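Local structure of putative flavoprotein decarboxylase (Streptomyces olivoviridis, 6JLS) at residues Pro100-Leu106 against Leu131-Met135; His86-Ala90 against Gln120-Ala125; Gly45-Leu51 against Val68-Thr74; Leu23-Ser29 against Ser54-Val59. The protein acts as an FMN-dependent cysteine decarboxylase in the biosynthesis of the peptide natural product thioviridamide. One frame throughout, in Å; residues are numbered along the deposited sequence.

Contact 1 of 4, residues Pro100-Leu106 against Leu131-Met135; sequences PATAATL and LAPVM. With FMN (flavin mononucleotide), chain B.
L131 of strand 129-133 meets L106 of helix 103-110 through CD1 and CD2 respectively, the two chains sliding past each other in opposite directions; the strand itself lies beside strand 95-101 in the parallel sheet of a Rossmann-like flavoprotein fold. One residue on, the carbonyl oxygen of A132 accepts the backbone N of A101 at 2.8 Å, the donor standing above the carbonyl plane. P133 pairs with A101 in a parallel bridge but has no N-H to give, and the carbonyl of A101 takes a CA-H from P133 and a conventional bond from V134 N, 3.1 Å away. The ring of P133 also turns CB to L106 CD1, the leucine crossing it at about a right angle. V134 then works in two directions. With CG1 anti to the backbone N (chi1 177°), its other methyl, CG2, rests 3.5 Å from P100 CB, in a proline that follows a cis peptide bond. Its carbonyl oxygen receives N3 of FMN at 2.7 Å in an almost straight bond (174°), while across the contact A103 N donates to O2 of the same pyrimidine ring at 2.6 Å. These two bonds read the edge of the flavin. Helix 103-110 starts here: T102 is its N-cap residue, OG1 accepting T105 N, and T105 OG1 donates to the phosphate oxygen O1P, so one helix start holds both the pyrimidine ring and the phosphate. M135 closes the contact, its chain bent at the last torsion (chi3 74°), which brings CE against both A103 CA at 3.7 Å and L106 CD1 at 3.5 Å.

Contact 2 of 4, residues His86-Ala90 against Gln120-Ala125; sequences HVRIA and QIVMAA. With FMN (flavin mononucleotide), chain C.
H86 and Q120 make the single hydrogen bond of this helix pair: ring NE2 donates to OE1 at 2.6 Å. The bond is somewhat bent at both ends, for the donor stands above the amide's carbonyl plane and the acceptor is tilted from the ring plane, the two flat groups lying 70° apart. Q120 CB sits in plane at the edge of the imidazole, and V87 CG2 lies over one ring face toward the rim. The tight part follows at I121 and A90. I121 has CG1 beside its backbone N (chi1 -79°), which brings that atom within 3.5 Å of H86 O, with CD1 against H86 CB. Small A90 lets the backbones come close, its CB lying 3.5 Å from I121 O. By contrast, the partly exposed side is thin: V87 CG1 and A124 CB approach to no better than 4.2 Å, and N136 of a neighbouring subunit packs on A124. The axes of the two helical segments pass 8.6 Å apart, crossing at -40°. Beyond the histidine, Q120 NE2 comes near C3' of an FMN held mostly by that neighbouring subunit and also hydrogen-bonded to C114 O of this chain. Two helices packed on one face of a parallel sheet, with H86 and Q120 side chains reaching toward a flavin bound between subunits, are consistent with the homo-oligomeric flavin-containing cysteine decarboxylase family.

Contact 3 of 4, residues Gly45-Leu51 against Val68-Thr74; sequences GRLHVAL and VNGSVLT
V49 and L73 carry the centre of a parallel strand pairing: L73 N donates to V49 O at 2.7 Å, while V49 N and L51 N in turn reach S71 O and L73 O. Between these bonds, V72 CA and A50 CA add CA-H...O contacts. Before the regular ladder begins, side chains do most of the pairing, beside a weak backbone bond from G70 N to L47 O. N69, its CG placed between the backbone N and the carbonyl carbon (chi1 64°), straddles R46: ND2 donates to G45 O at 2.7 Å in the carbonyl plane, and OD1 accepts L47 N at 3.0 Å. H48 next uses ring atom ND1 to accept S71 N at 3.1 Å, nearly straight (173°) and in the ring plane, a bond that fixes the rotation of the imidazole. Apolar contacts complete the shell, V68 CG2 lying 3.5 Å from V49 CG2 and L51 CD1 touching V72 CG1 more loosely. Farther out, T74 caps the next helix by accepting T77 N. The pair closes the beta-alpha-beta unit 46-51, 61-64, 72-73 at one end of the sheet within the chain: L64 of helix 61-64 backs V49 and L51, H86 and I89 of helix 85-91 cover L73, and strand 18-23 flanks strand 46-51.

Contact 4 of 4, residues Leu23-Ser29 against Ser54-Val59; sequences LSGSVSS and SAQQFV. With FMN (flavin mononucleotide), chain B.
V27 and F58 make the aromatic part of the contact, a CH-pi interaction in which V27 CA sits 3.9 Å from the ring centroid, 12° off the normal, with Q57 CG over the opposite face. G25 O lies at the ring edge, and F58 CZ comes within 3.6 Å of flavin C7. Apolar and carbonyl packing forms the second group. A55 CB presses on L23 O at 3.2 Å and on S24 O, while V59 CG2 touches L23 CD1 and S29 O. Hydrogen bonds within the loops form the third group. S26 O is gripped twice, by S29 OG (2.7 Å) and S29 N; the hydroxyl gets there by standing between its backbone N and carbonyl carbon (chi1 56°). S26 OG accepts S28 N in an ST turn. Last come the bonds to FMN: at the centre of an inverse gamma turn, G25 offers N to phosphate O3P at 2.6 Å and receives O2' at its own carbonyl. S24 OG is hydrogen-bonded to T102 OG1 and T105 OG1 at the start of helix 103-110, close to the phosphate. Since no hydrogen bond passes directly between 23-29 and 54-59, shape complementarity joins these loops; many polar groups serve internal turns and the cofactor, while Q57 also bonds a neighbouring subunit.

All four contacts are largely buried, yet their chemistry follows their place in the sheet. Contacts 1 and 3 are both parallel strand pairings, contact 3 at an edge of the sheet and contact 1 farther in, on the other side of strand 18-23; contact 1 runs on into a flavin-binding helix start, whereas contact 3, the one with exposed residues among those that touch, binds no cofactor. Contacts 1 and 4 lie side by side around one FMN, joined through S24 with T102 and T105, but backbone bonds link the segments of the first and packing those of the second. Contact 2 is helix on helix, resting on contact 3 through I89 and H48, and meets a different FMN. Contact 3 also adjoins contact 4, where A50 and L23 pair.

Contact 1 of 4, residues Pro100-Leu106 against Leu131-Met135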
# COMPACT_ATOMS: atom_id res chain seq x y z
N PRO A 100 -10.28 8.72 31.28
CA PRO A 100 -9.75 10.06 31.55
C PRO A 100 -10.13 11.09 30.49
O PRO A 100 -10.40 10.73 29.35
CB PRO A 100 -8.25 9.83 31.56
CG PRO A 100 -8.05 8.68 30.58
CD PRO A 100 -9.27 7.81 30.74
N ALA A 101 -10.15 12.36 30.88
CA ALA A 101 -10.33 13.48 29.95
C ALA A 101 -9.01 14.24 29.87
O ALA A 101 -8.57 14.83 30.87
CB ALA A 101 -11.46 14.41 30.41
N THR A 102 -8.37 14.20 28.71
CA THR A 102 -7.11 14.90 28.51
C THR A 102 -7.33 16.41 28.49
O THR A 102 -8.44 16.91 28.34
CB THR A 102 -6.48 14.52 27.18
OG1 THR A 102 -7.41 14.85 26.15
CG2 THR A 102 -6.08 13.01 27.15
N ALA A 103 -6.22 17.15 28.58
CA ALA A 103 -6.27 18.59 28.40
C ALA A 103 -6.86 18.94 27.04
O ALA A 103 -7.69 19.85 26.92
CB ALA A 103 -4.88 19.20 28.55
N ALA A 104 -6.47 18.17 26.00
CA ALA A 104 -6.90 18.48 24.64
C ALA A 104 -8.39 18.29 24.50
O ALA A 104 -9.08 19.15 23.93
CB ALA A 104 -6.14 17.61 23.63
N THR A 105 -8.92 17.19 25.03
CA THR A 105 -10.35 16.93 24.94
C THR A 105 -11.16 17.93 25.77
O THR A 105 -12.19 18.44 25.31
CB THR A 105 -10.63 15.49 25.35
OG1 THR A 105 -10.20 14.63 24.29
CG2 THR A 105 -12.12 15.26 25.58
N LEU A 106 -10.71 18.21 27.00
CA LEU A 106 -11.33 19.26 27.80
C LEU A 106 -11.31 20.60 27.07
O LEU A 106 -12.30 21.34 27.07
CB LEU A 106 -10.60 19.36 29.14
CG LEU A 106 -10.65 18.15 30.06
CD1 LEU A 106 -9.64 18.31 31.18
CD2 LEU A 106 -12.05 17.98 30.64
N LEU A 131 -16.88 14.47 33.87
CA LEU A 131 -15.55 14.53 33.28
C LEU A 131 -14.49 14.34 34.36
O LEU A 131 -14.57 14.96 35.42
CB LEU A 131 -15.33 15.87 32.58
CG LEU A 131 -16.40 16.36 31.60
CD1 LEU A 131 -16.10 17.77 31.20
CD2 LEU A 131 -16.44 15.46 30.39
N ALA A 132 -13.49 13.50 34.07
CA ALA A 132 -12.38 13.23 34.99
C ALA A 132 -11.07 13.70 34.35
O ALA A 132 -10.41 12.93 33.63
CB ALA A 132 -12.32 11.75 35.36
N PRO A 133 -10.67 14.96 34.58
CA PRO A 133 -9.40 15.43 34.01
C PRO A 133 -8.23 14.62 34.52
O PRO A 133 -8.17 14.22 35.69
CB PRO A 133 -9.30 16.89 34.50
CG PRO A 133 -10.68 17.26 34.91
CD PRO A 133 -11.32 15.99 35.40
N VAL A 134 -7.29 14.35 33.62
CA VAL A 134 -6.03 13.70 33.97
C VAL A 134 -4.95 14.39 33.15
O VAL A 134 -5.04 14.45 31.92
CB VAL A 134 -6.04 12.19 33.68
CG1 VAL A 134 -4.68 11.58 34.00
CG2 VAL A 134 -7.12 11.49 34.47
N MET A 135 -3.95 14.94 33.84
CA MET A 135 -2.82 15.56 33.17
C MET A 135 -1.76 15.84 34.23
O MET A 135 -2.05 15.79 35.44
CB MET A 135 -3.22 16.84 32.43
CG MET A 135 -3.81 17.91 33.35
SD MET A 135 -4.71 19.23 32.52
CE MET A 135 -6.21 18.36 32.06
N1 FMN B . -2.55 14.46 27.78
C2 FMN B . -3.36 14.72 28.85
O2 FMN B . -4.10 15.70 28.82
N3 FMN B . -3.34 13.89 29.96
C4 FMN B . -2.51 12.80 30.00
O4 FMN B . -2.49 12.05 30.98
C4A FMN B . -1.69 12.53 28.91
N5 FMN B . -0.85 11.43 28.93
C5A FMN B . -0.02 11.16 27.86
C6 FMN B . 0.81 10.05 27.92
C7 FMN B . 1.65 9.76 26.84
C7M FMN B . 2.55 8.55 26.93
C8 FMN B . 1.65 10.58 25.70
C8M FMN B . 2.55 10.27 24.54
C9 FMN B . 0.80 11.70 25.65
C9A FMN B . -0.04 11.99 26.74
N10 FMN B . -0.88 13.09 26.71
C10 FMN B . -1.71 13.36 27.79
C1' FMN B . -0.92 13.98 25.51
C2' FMN B . -2.17 13.62 24.68
O2' FMN B . -2.12 12.29 24.19
C3' FMN B . -2.36 14.57 23.51
O3' FMN B . -2.71 15.84 24.02
C4' FMN B . -3.45 14.03 22.58
O4' FMN B . -3.55 14.75 21.36
C5' FMN B . -4.80 14.02 23.27
O5' FMN B . -5.72 13.61 22.29
P FMN B . -7.27 13.39 22.64
O1P FMN B . -7.66 14.31 23.78
O2P FMN B . -8.10 13.74 21.42
O3P FMN B . -7.49 11.96 23.07

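Contact 2 of 4, residues His86-Ala90 against Gln120-Ala125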
# COMPACT_ATOMS: atom_id res chain seq x y z
N HIS A 86 -23.31 7.37 16.84
CA HIS A 86 -22.85 7.93 18.10
C HIS A 86 -23.84 8.95 18.65
O HIS A 86 -24.02 9.04 19.87
CB HIS A 86 -21.46 8.53 17.92
CG HIS A 86 -21.39 9.63 16.90
ND1 HIS A 86 -21.75 9.45 15.58
CD2 HIS A 86 -20.97 10.91 17.00
CE1 HIS A 86 -21.56 10.58 14.92
NE2 HIS A 86 -21.10 11.48 15.76
N VAL A 87 -24.50 9.71 17.77
CA VAL A 87 -25.45 10.72 18.24
C VAL A 87 -26.74 10.05 18.72
O VAL A 87 -27.38 10.51 19.68
CB VAL A 87 -25.72 11.76 17.13
CG1 VAL A 87 -26.78 12.76 17.57
CG2 VAL A 87 -24.42 12.47 16.75
N ARG A 88 -27.13 8.95 18.07
CA ARG A 88 -28.20 8.14 18.62
C ARG A 88 -27.84 7.64 20.01
O ARG A 88 -28.68 7.65 20.92
CB ARG A 88 -28.49 6.97 17.68
CG ARG A 88 -29.84 6.29 17.91
CD ARG A 88 -29.95 4.97 17.13
NE ARG A 88 -29.52 5.10 15.74
CZ ARG A 88 -28.37 4.61 15.26
NH1 ARG A 88 -27.54 3.95 16.06
NH2 ARG A 88 -28.05 4.79 13.98
N ILE A 89 -26.59 7.23 20.21
CA ILE A 89 -26.17 6.71 21.50
C ILE A 89 -26.12 7.82 22.55
O ILE A 89 -26.48 7.61 23.71
CB ILE A 89 -24.81 5.98 21.36
CG1 ILE A 89 -25.01 4.60 20.76
CG2 ILE A 89 -24.11 5.88 22.71
CD1 ILE A 89 -23.74 3.84 20.54
N ALA A 90 -25.69 9.01 22.16
CA ALA A 90 -25.77 10.14 23.08
C ALA A 90 -27.20 10.36 23.54
O ALA A 90 -27.45 10.51 24.74
CB ALA A 90 -25.23 11.41 22.42
N GLN A 120 -18.27 14.85 19.90
CA GLN A 120 -19.62 14.97 19.36
C GLN A 120 -20.65 14.31 20.28
O GLN A 120 -21.76 14.83 20.45
CB GLN A 120 -19.70 14.35 17.97
CG GLN A 120 -19.05 15.18 16.89
CD GLN A 120 -18.86 14.36 15.64
OE1 GLN A 120 -19.78 13.70 15.18
NE2 GLN A 120 -17.64 14.36 15.11
N ILE A 121 -20.29 13.18 20.90
CA ILE A 121 -21.21 12.53 21.83
C ILE A 121 -21.49 13.43 23.02
O ILE A 121 -22.65 13.59 23.43
CB ILE A 121 -20.65 11.17 22.26
CG1 ILE A 121 -20.90 10.11 21.17
CG2 ILE A 121 -21.29 10.72 23.58
CD1 ILE A 121 -20.04 8.84 21.33
N VAL A 122 -20.46 14.05 23.59
CA VAL A 122 -20.66 14.90 24.76
C VAL A 122 -21.52 16.10 24.39
O VAL A 122 -22.50 16.41 25.07
CB VAL A 122 -19.31 15.33 25.36
CG1 VAL A 122 -19.52 16.40 26.48
CG2 VAL A 122 -18.57 14.12 25.91
N MET A 123 -21.17 16.78 23.29
CA MET A 123 -21.92 17.99 22.94
C MET A 123 -23.34 17.69 22.48
O MET A 123 -24.17 18.60 22.50
CB MET A 123 -21.18 18.78 21.87
CG MET A 123 -19.96 19.48 22.41
SD MET A 123 -19.28 20.66 21.25
CE MET A 123 -20.65 21.83 21.16
N ALA A 124 -23.65 16.45 22.09
CA ALA A 124 -25.01 16.07 21.74
C ALA A 124 -25.81 15.57 22.94
O ALA A 124 -27.03 15.44 22.85
CB ALA A 124 -25.01 14.98 20.65
N ALA A 125 -25.15 15.29 24.06
CA ALA A 125 -25.81 14.65 25.18
C ALA A 125 -26.61 15.67 25.98
O ALA A 125 -26.16 16.80 26.21
CB ALA A 125 -24.79 13.96 26.08
N1 FMN C . -21.85 18.54 12.89
C2 FMN C . -22.48 19.76 12.83
O2 FMN C . -22.01 20.71 13.44
N3 FMN C . -23.65 19.90 12.10
C4 FMN C . -24.18 18.83 11.42
O4 FMN C . -25.22 18.96 10.76
C4A FMN C . -23.54 17.60 11.47
N5 FMN C . -24.07 16.52 10.79
C5A FMN C . -23.44 15.29 10.84
C6 FMN C . -24.00 14.23 10.15
C7 FMN C . -23.38 12.98 10.18
C7M FMN C . -24.00 11.83 9.42
C8 FMN C . -22.19 12.80 10.91
C8M FMN C . -21.51 11.46 10.95
C9 FMN C . -21.64 13.88 11.61
C9A FMN C . -22.26 15.13 11.57
N10 FMN C . -21.73 16.22 12.26
C10 FMN C . -22.37 17.45 12.21
C1' FMN C . -20.46 16.07 13.04
C2' FMN C . -19.31 16.66 12.20
O2' FMN C . -19.12 15.95 10.98
C3' FMN C . -18.00 16.67 12.98
O3' FMN C . -18.12 17.62 14.01
C4' FMN C . -16.85 17.02 12.04
O4' FMN C . -15.57 16.86 12.63
C5' FMN C . -16.99 18.44 11.51
O5' FMN C . -15.82 18.68 10.76
P FMN C . -15.61 20.04 9.96
O1P FMN C . -16.34 21.16 10.67
O2P FMN C . -14.13 20.37 9.93
O3P FMN C . -16.17 19.91 8.56

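Contact 3 of 4, residues Gly45-Leu51 against Val68-Thr74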
# COMPACT_ATOMS: atom_id res chain seq x y z
N GLY A 45 -27.21 -1.52 32.71
CA GLY A 45 -27.97 -2.25 31.72
C GLY A 45 -27.36 -2.22 30.33
O GLY A 45 -27.12 -3.27 29.74
N ARG A 46 -27.14 -1.02 29.79
CA ARG A 46 -26.44 -0.84 28.52
C ARG A 46 -25.18 -0.04 28.78
O ARG A 46 -25.22 1.01 29.43
CB ARG A 46 -27.28 -0.09 27.50
CG ARG A 46 -28.35 -0.90 26.88
CD ARG A 46 -28.11 -1.08 25.40
NE ARG A 46 -29.03 -2.08 24.88
CZ ARG A 46 -28.74 -3.38 24.80
NH1 ARG A 46 -27.55 -3.82 25.20
NH2 ARG A 46 -29.62 -4.23 24.31
N LEU A 47 -24.06 -0.53 28.26
CA LEU A 47 -22.79 0.18 28.34
C LEU A 47 -22.31 0.43 26.92
O LEU A 47 -22.29 -0.49 26.10
CB LEU A 47 -21.76 -0.64 29.11
CG LEU A 47 -20.40 0.00 29.29
CD1 LEU A 47 -20.53 1.29 30.10
CD2 LEU A 47 -19.50 -1.01 29.99
N HIS A 48 -21.97 1.69 26.63
CA HIS A 48 -21.29 2.06 25.39
C HIS A 48 -19.92 2.66 25.70
O HIS A 48 -19.73 3.30 26.74
CB HIS A 48 -22.08 3.08 24.58
CG HIS A 48 -23.47 2.65 24.25
ND1 HIS A 48 -23.75 1.65 23.34
CD2 HIS A 48 -24.67 3.11 24.68
CE1 HIS A 48 -25.05 1.51 23.23
NE2 HIS A 48 -25.63 2.38 24.04
N VAL A 49 -18.99 2.50 24.77
CA VAL A 49 -17.64 3.05 24.91
C VAL A 49 -17.26 3.72 23.60
O VAL A 49 -17.49 3.17 22.52
CB VAL A 49 -16.60 1.98 25.28
CG1 VAL A 49 -15.22 2.60 25.40
CG2 VAL A 49 -16.98 1.31 26.58
N ALA A 50 -16.70 4.93 23.71
CA ALA A 50 -16.20 5.68 22.57
C ALA A 50 -14.77 6.10 22.87
O ALA A 50 -14.44 6.41 24.02
CB ALA A 50 -17.05 6.91 22.28
N LEU A 51 -13.93 6.12 21.83
CA LEU A 51 -12.50 6.41 21.96
C LEU A 51 -12.13 7.57 21.05
O LEU A 51 -12.63 7.67 19.93
CB LEU A 51 -11.63 5.18 21.60
CG LEU A 51 -11.61 3.93 22.50
CD1 LEU A 51 -12.97 3.28 22.58
CD2 LEU A 51 -10.60 2.92 21.99
N VAL A 68 -18.48 -5.00 27.00
CA VAL A 68 -19.35 -3.93 26.54
C VAL A 68 -20.48 -4.56 25.74
O VAL A 68 -20.25 -5.09 24.64
CB VAL A 68 -18.58 -2.90 25.69
CG1 VAL A 68 -19.54 -1.92 25.03
CG2 VAL A 68 -17.54 -2.19 26.54
N ASN A 69 -21.69 -4.52 26.29
CA ASN A 69 -22.86 -5.08 25.61
C ASN A 69 -23.50 -4.11 24.63
O ASN A 69 -24.43 -4.50 23.91
CB ASN A 69 -23.90 -5.54 26.63
CG ASN A 69 -24.46 -4.40 27.45
OD1 ASN A 69 -23.73 -3.49 27.83
ND2 ASN A 69 -25.75 -4.44 27.71
N GLY A 70 -23.05 -2.86 24.59
CA GLY A 70 -23.44 -1.90 23.57
C GLY A 70 -22.39 -1.81 22.47
O GLY A 70 -21.78 -2.81 22.08
N SER A 71 -22.16 -0.60 21.99
CA SER A 71 -21.20 -0.37 20.92
C SER A 71 -19.87 0.11 21.48
O SER A 71 -19.81 0.78 22.51
CB SER A 71 -21.73 0.67 19.93
OG SER A 71 -22.99 0.30 19.41
N VAL A 72 -18.80 -0.22 20.77
CA VAL A 72 -17.48 0.35 20.99
C VAL A 72 -17.18 1.16 19.74
O VAL A 72 -17.02 0.59 18.66
CB VAL A 72 -16.40 -0.71 21.22
CG1 VAL A 72 -15.05 -0.05 21.40
CG2 VAL A 72 -16.74 -1.60 22.43
N LEU A 73 -17.12 2.48 19.89
CA LEU A 73 -17.12 3.40 18.76
C LEU A 73 -15.77 4.09 18.66
O LEU A 73 -15.25 4.63 19.65
CB LEU A 73 -18.22 4.45 18.90
CG LEU A 73 -19.65 3.97 19.07
CD1 LEU A 73 -19.98 3.85 20.55
CD2 LEU A 73 -20.63 4.90 18.39
N THR A 74 -15.22 4.08 17.46
CA THR A 74 -14.13 4.96 17.10
C THR A 74 -14.54 5.80 15.91
O THR A 74 -15.56 5.56 15.26
CB THR A 74 -12.87 4.17 16.78
OG1 THR A 74 -13.12 3.41 15.60
CG2 THR A 74 -12.55 3.23 17.94

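Contact 4 of 4, residues Leu23-Ser29 against Ser54-Val59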
# COMPACT_ATOMS: atom_id res chain seq x y z
N LEU A 23 -13.18 7.57 26.30
CA LEU A 23 -11.76 7.42 26.61
C LEU A 23 -10.92 8.34 25.74
O LEU A 23 -11.06 8.34 24.51
CB LEU A 23 -11.32 5.97 26.42
CG LEU A 23 -12.04 4.92 27.27
CD1 LEU A 23 -11.39 3.56 27.06
CD2 LEU A 23 -12.00 5.31 28.74
N SER A 24 -10.04 9.10 26.38
CA SER A 24 -9.16 10.12 25.81
C SER A 24 -7.72 9.59 25.69
O SER A 24 -7.35 8.59 26.31
CB SER A 24 -9.21 11.38 26.70
OG SER A 24 -8.95 12.55 25.97
N GLY A 25 -6.88 10.32 24.97
CA GLY A 25 -5.50 9.93 24.78
C GLY A 25 -4.59 10.12 25.98
O GLY A 25 -3.57 10.81 25.92
N SER A 26 -4.97 9.51 27.10
CA SER A 26 -4.14 9.45 28.28
C SER A 26 -3.85 7.99 28.58
O SER A 26 -4.67 7.11 28.31
CB SER A 26 -4.83 10.11 29.47
OG SER A 26 -4.27 9.68 30.70
N VAL A 27 -2.66 7.71 29.14
CA VAL A 27 -2.36 6.31 29.40
C VAL A 27 -3.35 5.72 30.41
O VAL A 27 -3.62 4.51 30.37
CB VAL A 27 -0.90 6.11 29.87
CG1 VAL A 27 -0.71 6.55 31.30
CG2 VAL A 27 -0.51 4.64 29.73
N SER A 28 -3.96 6.56 31.26
CA SER A 28 -4.99 6.08 32.19
C SER A 28 -6.14 5.37 31.50
O SER A 28 -6.85 4.60 32.15
CB SER A 28 -5.56 7.23 33.00
OG SER A 28 -4.56 7.81 33.81
N SER A 29 -6.35 5.61 30.20
CA SER A 29 -7.47 4.92 29.59
C SER A 29 -7.23 3.42 29.38
O SER A 29 -8.15 2.73 28.96
CB SER A 29 -7.86 5.62 28.27
OG SER A 29 -6.78 5.70 27.38
N SER A 54 -6.35 9.45 19.64
CA SER A 54 -5.17 9.28 20.49
C SER A 54 -5.37 8.19 21.54
O SER A 54 -4.41 7.52 21.92
CB SER A 54 -4.79 10.58 21.17
OG SER A 54 -4.38 11.54 20.22
N ALA A 55 -6.60 8.01 22.03
CA ALA A 55 -6.84 6.96 23.01
C ALA A 55 -6.51 5.58 22.47
O ALA A 55 -6.17 4.68 23.25
CB ALA A 55 -8.29 7.01 23.49
N GLN A 56 -6.61 5.38 21.15
CA GLN A 56 -6.36 4.07 20.56
C GLN A 56 -4.89 3.67 20.57
O GLN A 56 -4.59 2.51 20.28
CB GLN A 56 -6.90 4.03 19.13
CG GLN A 56 -8.40 4.20 19.09
CD GLN A 56 -8.97 4.16 17.71
OE1 GLN A 56 -9.42 5.18 17.17
NE2 GLN A 56 -8.98 2.97 17.11
N GLN A 57 -3.97 4.57 20.93
CA GLN A 57 -2.61 4.11 21.15
C GLN A 57 -2.44 3.48 22.53
O GLN A 57 -1.41 2.84 22.78
CB GLN A 57 -1.60 5.25 20.95
CG GLN A 57 -1.45 6.21 22.11
CD GLN A 57 -0.58 7.41 21.77
OE1 GLN A 57 0.59 7.27 21.39
NE2 GLN A 57 -1.15 8.61 21.91
N PHE A 58 -3.44 3.60 23.40
CA PHE A 58 -3.36 3.06 24.75
C PHE A 58 -4.38 1.97 25.05
O PHE A 58 -4.15 1.17 25.95
CB PHE A 58 -3.54 4.17 25.79
CG PHE A 58 -2.56 5.30 25.66
CD1 PHE A 58 -1.21 5.09 25.85
CD2 PHE A 58 -3.00 6.59 25.40
CE1 PHE A 58 -0.31 6.13 25.75
CE2 PHE A 58 -2.11 7.64 25.30
CZ PHE A 58 -0.76 7.42 25.48
N VAL A 59 -5.52 1.95 24.34
CA VAL A 59 -6.56 0.92 24.48
C VAL A 59 -6.91 0.42 23.10
O VAL A 59 -7.05 1.21 22.16
CB VAL A 59 -7.85 1.44 25.14
CG1 VAL A 59 -8.47 0.37 26.05
CG2 VAL A 59 -7.64 2.76 25.82
N1 FMN B . -2.55 14.46 27.78
C2 FMN B . -3.36 14.72 28.85
O2 FMN B . -4.10 15.70 28.82
N3 FMN B . -3.34 13.89 29.96
C4 FMN B . -2.51 12.80 30.00
O4 FMN B . -2.49 12.05 30.98
C4A FMN B . -1.69 12.53 28.91
N5 FMN B . -0.85 11.43 28.93
C5A FMN B . -0.02 11.16 27.86
C6 FMN B . 0.81 10.05 27.92
C7 FMN B . 1.65 9.76 26.84
C7M FMN B . 2.55 8.55 26.93
C8 FMN B . 1.65 10.58 25.70
C8M FMN B . 2.55 10.27 24.54
C9 FMN B . 0.80 11.70 25.65
C9A FMN B . -0.04 11.99 26.74
N10 FMN B . -0.88 13.09 26.71
C10 FMN B . -1.71 13.36 27.79
C1' FMN B . -0.92 13.98 25.51
C2' FMN B . -2.17 13.62 24.68
O2' FMN B . -2.12 12.29 24.19
C3' FMN B . -2.36 14.57 23.51
O3' FMN B . -2.71 15.84 24.02
C4' FMN B . -3.45 14.03 22.58
O4' FMN B . -3.55 14.75 21.36
C5' FMN B . -4.80 14.02 23.27
O5' FMN B . -5.72 13.61 22.29
P FMN B . -7.27 13.39 22.64
O1P FMN B . -7.66 14.31 23.78
O2P FMN B . -8.10 13.74 21.42
O3P FMN B . -7.49 11.96 23.07